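Local atomic coordinates of predicted ATPase of the ABC class (Vibrio vulnificus, PDB entry 5D6A), a protein that binds an ATP analogue and, as a predicted ATPase of the ABC class, probably couples ATP binding and hydrolysis to a still undefined task. Residues A[516-521]-A[534-539]. Numbering follows the deposited sequence.
Sequences WYQLAQ and SELLGD. Unlike the reference sequence in segment 534-539: S534 (reference Asn).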
ATOM      1  N   TRP A 516      -1.204 -18.168 -14.145  1.00 30.39           N
ATOM      2  CA  TRP A 516      -0.939 -19.147 -13.087  1.00 31.72           C
ATOM      3  C   TRP A 516      -1.873 -20.336 -13.274  1.00 33.30           C
ATOM      4  O   TRP A 516      -1.453 -21.489 -13.185  1.00 34.61           O
ATOM      5  CB  TRP A 516      -1.196 -18.506 -11.721  1.00 31.48           C
ATOM      6  CG  TRP A 516      -0.184 -17.466 -11.304  1.00 30.14           C
ATOM      7  CD1 TRP A 516       0.724 -16.825 -12.100  1.00 29.51           C
ATOM      8  CD2 TRP A 516      -0.087 -16.853 -10.019  1.00 29.61           C
ATOM      9  NE1 TRP A 516       1.435 -15.909 -11.365  1.00 28.87           N
ATOM     10  CE2 TRP A 516       0.949 -15.896 -10.087  1.00 29.08           C
ATOM     11  CE3 TRP A 516      -0.756 -17.038  -8.805  1.00 30.46           C
ATOM     12  CZ2 TRP A 516       1.332 -15.129  -8.990  1.00 29.14           C
ATOM     13  CZ3 TRP A 516      -0.376 -16.275  -7.715  1.00 30.66           C
ATOM     14  CH2 TRP A 516       0.661 -15.331  -7.815  1.00 30.05           C
ATOM     15  N   TYR A 517      -3.141 -20.036 -13.548  1.00 34.39           N
ATOM     16  CA  TYR A 517      -4.161 -21.058 -13.771  1.00 35.86           C
ATOM     17  C   TYR A 517      -3.736 -22.020 -14.875  1.00 37.55           C
ATOM     18  O   TYR A 517      -4.009 -23.214 -14.798  1.00 40.01           O
ATOM     19  CB  TYR A 517      -5.507 -20.403 -14.119  1.00 36.00           C
ATOM     20  CG  TYR A 517      -6.641 -21.383 -14.357  1.00 38.10           C
ATOM     21  CD1 TYR A 517      -7.368 -21.910 -13.292  1.00 38.84           C
ATOM     22  CD2 TYR A 517      -6.994 -21.773 -15.647  1.00 39.10           C
ATOM     23  CE1 TYR A 517      -8.406 -22.803 -13.503  1.00 41.20           C
ATOM     24  CE2 TYR A 517      -8.031 -22.666 -15.870  1.00 41.71           C
ATOM     25  CZ  TYR A 517      -8.734 -23.180 -14.795  1.00 42.71           C
ATOM     26  OH  TYR A 517      -9.762 -24.070 -15.011  1.00 44.26           O
ATOM     27  N   GLN A 518      -3.065 -21.493 -15.897  1.00 38.06           N
ATOM     28  CA  GLN A 518      -2.600 -22.318 -17.015  1.00 40.36           C
ATOM     29  C   GLN A 518      -1.371 -23.132 -16.633  1.00 39.63           C
ATOM     30  O   GLN A 518      -1.225 -24.276 -17.066  1.00 40.84           O
ATOM     31  CB  GLN A 518      -2.312 -21.462 -18.250  1.00 41.66           C
ATOM     32  CG  GLN A 518      -3.554 -20.810 -18.834  1.00 43.84           C
ATOM     33  CD  GLN A 518      -3.268 -20.011 -20.086  1.00 46.67           C
ATOM     34  OE1 GLN A 518      -2.197 -20.127 -20.683  1.00 49.11           O
ATOM     35  NE2 GLN A 518      -4.235 -19.201 -20.499  1.00 48.96           N
ATOM     36  N   LEU A 519      -0.489 -22.542 -15.828  1.00 37.21           N
ATOM     37  CA  LEU A 519       0.703 -23.244 -15.362  1.00 36.92           C
ATOM     38  C   LEU A 519       0.278 -24.469 -14.560  1.00 37.71           C
ATOM     39  O   LEU A 519       0.918 -25.513 -14.623  1.00 38.42           O
ATOM     40  CB  LEU A 519       1.575 -22.333 -14.492  1.00 35.33           C
ATOM     41  CG  LEU A 519       2.192 -21.090 -15.144  1.00 34.45           C
ATOM     42  CD1 LEU A 519       2.891 -20.238 -14.094  1.00 32.96           C
ATOM     43  CD2 LEU A 519       3.156 -21.462 -16.263  1.00 35.20           C
ATOM     44  N   ALA A 520      -0.825 -24.329 -13.828  1.00 37.77           N
ATOM     45  CA  ALA A 520      -1.362 -25.406 -12.996  1.00 39.58           C
ATOM     46  C   ALA A 520      -1.833 -26.630 -13.782  1.00 42.29           C
ATOM     47  O   ALA A 520      -1.958 -27.713 -13.214  1.00 45.35           O
ATOM     48  CB  ALA A 520      -2.506 -24.877 -12.144  1.00 39.31           C
ATOM     49  N   GLN A 521      -2.087 -26.461 -15.078  1.00 42.24           N
ATOM     50  CA  GLN A 521      -2.567 -27.553 -15.925  1.00 44.52           C
ATOM     51  C   GLN A 521      -1.459 -28.519 -16.345  1.00 47.12           C
ATOM     52  O   GLN A 521      -1.748 -29.602 -16.847  1.00 50.03           O
ATOM     53  CB  GLN A 521      -3.227 -26.985 -17.186  1.00 43.84           C
ATOM     54  CG  GLN A 521      -4.325 -25.961 -16.929  1.00 42.27           C
ATOM     55  CD  GLN A 521      -5.517 -26.521 -16.172  1.00 43.14           C
ATOM     56  OE1 GLN A 521      -5.861 -27.689 -16.311  1.00 44.99           O
ATOM     57  NE2 GLN A 521      -6.169 -25.673 -15.386  1.00 41.88           N
ATOM     58  N   SER A 534       6.493 -16.870 -21.146  1.00 39.84           N
ATOM     59  CA  SER A 534       6.646 -16.076 -22.360  1.00 41.68           C
ATOM     60  C   SER A 534       5.945 -16.747 -23.544  1.00 42.98           C
ATOM     61  O   SER A 534       5.302 -16.080 -24.357  1.00 42.24           O
ATOM     62  CB  SER A 534       8.130 -15.873 -22.671  1.00 43.91           C
ATOM     63  OG  SER A 534       8.307 -15.055 -23.814  1.00 46.76           O
ATOM     64  N   GLU A 535       6.070 -18.069 -23.625  1.00 44.63           N
ATOM     65  CA  GLU A 535       5.446 -18.848 -24.697  1.00 46.84           C
ATOM     66  C   GLU A 535       3.922 -18.924 -24.550  1.00 46.39           C
ATOM     67  O   GLU A 535       3.210 -19.008 -25.548  1.00 47.25           O
ATOM     68  CB  GLU A 535       6.053 -20.253 -24.754  1.00 48.38           C
ATOM     69  CG  GLU A 535       7.511 -20.261 -25.189  1.00 51.08           C
ATOM     70  CD  GLU A 535       8.159 -21.635 -25.114  1.00 53.61           C
ATOM     71  OE1 GLU A 535       7.540 -22.565 -24.555  1.00 53.77           O
ATOM     72  OE2 GLU A 535       9.299 -21.778 -25.609  1.00 55.66           O
ATOM     73  N   LEU A 536       3.429 -18.893 -23.314  1.00 45.68           N
ATOM     74  CA  LEU A 536       1.984 -18.928 -23.064  1.00 47.19           C
ATOM     75  C   LEU A 536       1.331 -17.626 -23.516  1.00 49.68           C
ATOM     76  O   LEU A 536       0.183 -17.622 -23.966  1.00 53.16           O
ATOM     77  CB  LEU A 536       1.686 -19.160 -21.581  1.00 45.06           C
ATOM     78  CG  LEU A 536       2.141 -20.495 -20.983  1.00 45.76           C
ATOM     79  CD1 LEU A 536       1.936 -20.493 -19.477  1.00 44.40           C
ATOM     80  CD2 LEU A 536       1.416 -21.664 -21.628  1.00 47.55           C
ATOM     81  N   LEU A 537       2.074 -16.527 -23.394  1.00 50.18           N
ATOM     82  CA  LEU A 537       1.599 -15.204 -23.790  1.00 50.27           C
ATOM     83  C   LEU A 537       2.092 -14.860 -25.205  1.00 55.26           C
ATOM     84  O   LEU A 537       2.395 -13.702 -25.505  1.00 55.39           O
ATOM     85  CB  LEU A 537       2.103 -14.158 -22.790  1.00 46.98           C
ATOM     86  CG  LEU A 537       1.714 -14.363 -21.319  1.00 44.01           C
ATOM     87  CD1 LEU A 537       2.503 -13.423 -20.421  1.00 42.21           C
ATOM     88  CD2 LEU A 537       0.216 -14.191 -21.108  1.00 42.03           C
ATOM     89  N   GLY A 538       2.146 -15.869 -26.072  1.00 59.53           N
ATOM     90  CA  GLY A 538       2.637 -15.691 -27.436  1.00 67.29           C
ATOM     91  C   GLY A 538       1.628 -15.154 -28.434  1.00 73.56           C
ATOM     92  O   GLY A 538       1.154 -15.888 -29.305  1.00 78.65           O
ATOM     93  N   ASP A 539       1.298 -13.871 -28.301  1.00 77.08           N
ATOM     94  CA  ASP A 539       0.375 -13.165 -29.204  1.00 81.16           C
ATOM     95  C   ASP A 539      -1.087 -13.630 -29.078  1.00 76.89           C
ATOM     96  O   ASP A 539      -1.998 -12.804 -29.087  1.00 78.03           O
ATOM     97  CB  ASP A 539       0.873 -13.251 -30.655  1.00 90.08           C
ATOM     98  CG  ASP A 539       0.285 -12.161 -31.547  1.00 99.41           C
ATOM     99  OD1 ASP A 539      -0.831 -11.673 -31.267  1.00104.80           O
ATOM    100  OD2 ASP A 539       0.948 -11.791 -32.540  1.00106.11           O
TER
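L536, in the last turn of helix 529-536, reaches across to two consecutive residues of helix 506-519, Q518 and L519, and gives up more surface than either of them. Its two methyls divide the work. CD1 of L536 meets CD2 of L519 at 3.6 Å, where the two leucine side chains cross at a slant, an apolar contact that suits branched hydrocarbon ends. CD2 of L536 lies 4.0 Å from OE1 of Q518, while CB of L536 stands 4.1 Å from the same oxygen. These are loose van der Waals approaches, and Q518 and L536 run past one another in opposite directions. Glutamine suits this place because its CH2 groups give length and an apolar shaft to a side chain that also touches the loop residues N544 and M545. With CG anti to the carbonyl carbon (chi1 -66°) and the chain extended beyond it (chi2 -178°), the oxygen side of the amide faces L536 and the nitrogen is turned away from it. The backbones come nearest at CA of Q518 and CA of L536, 8.3 Å apart, so the side chains make the contact, which buries 129 Å² in all. It is plain helix-to-helix packing within the range of the MRB1590 C-terminal domain. L537, just past the helix, rests on M545 too. L519 packs against L469 of helix 468-475, while W516 of helix 506-519 lies against helix 556-564.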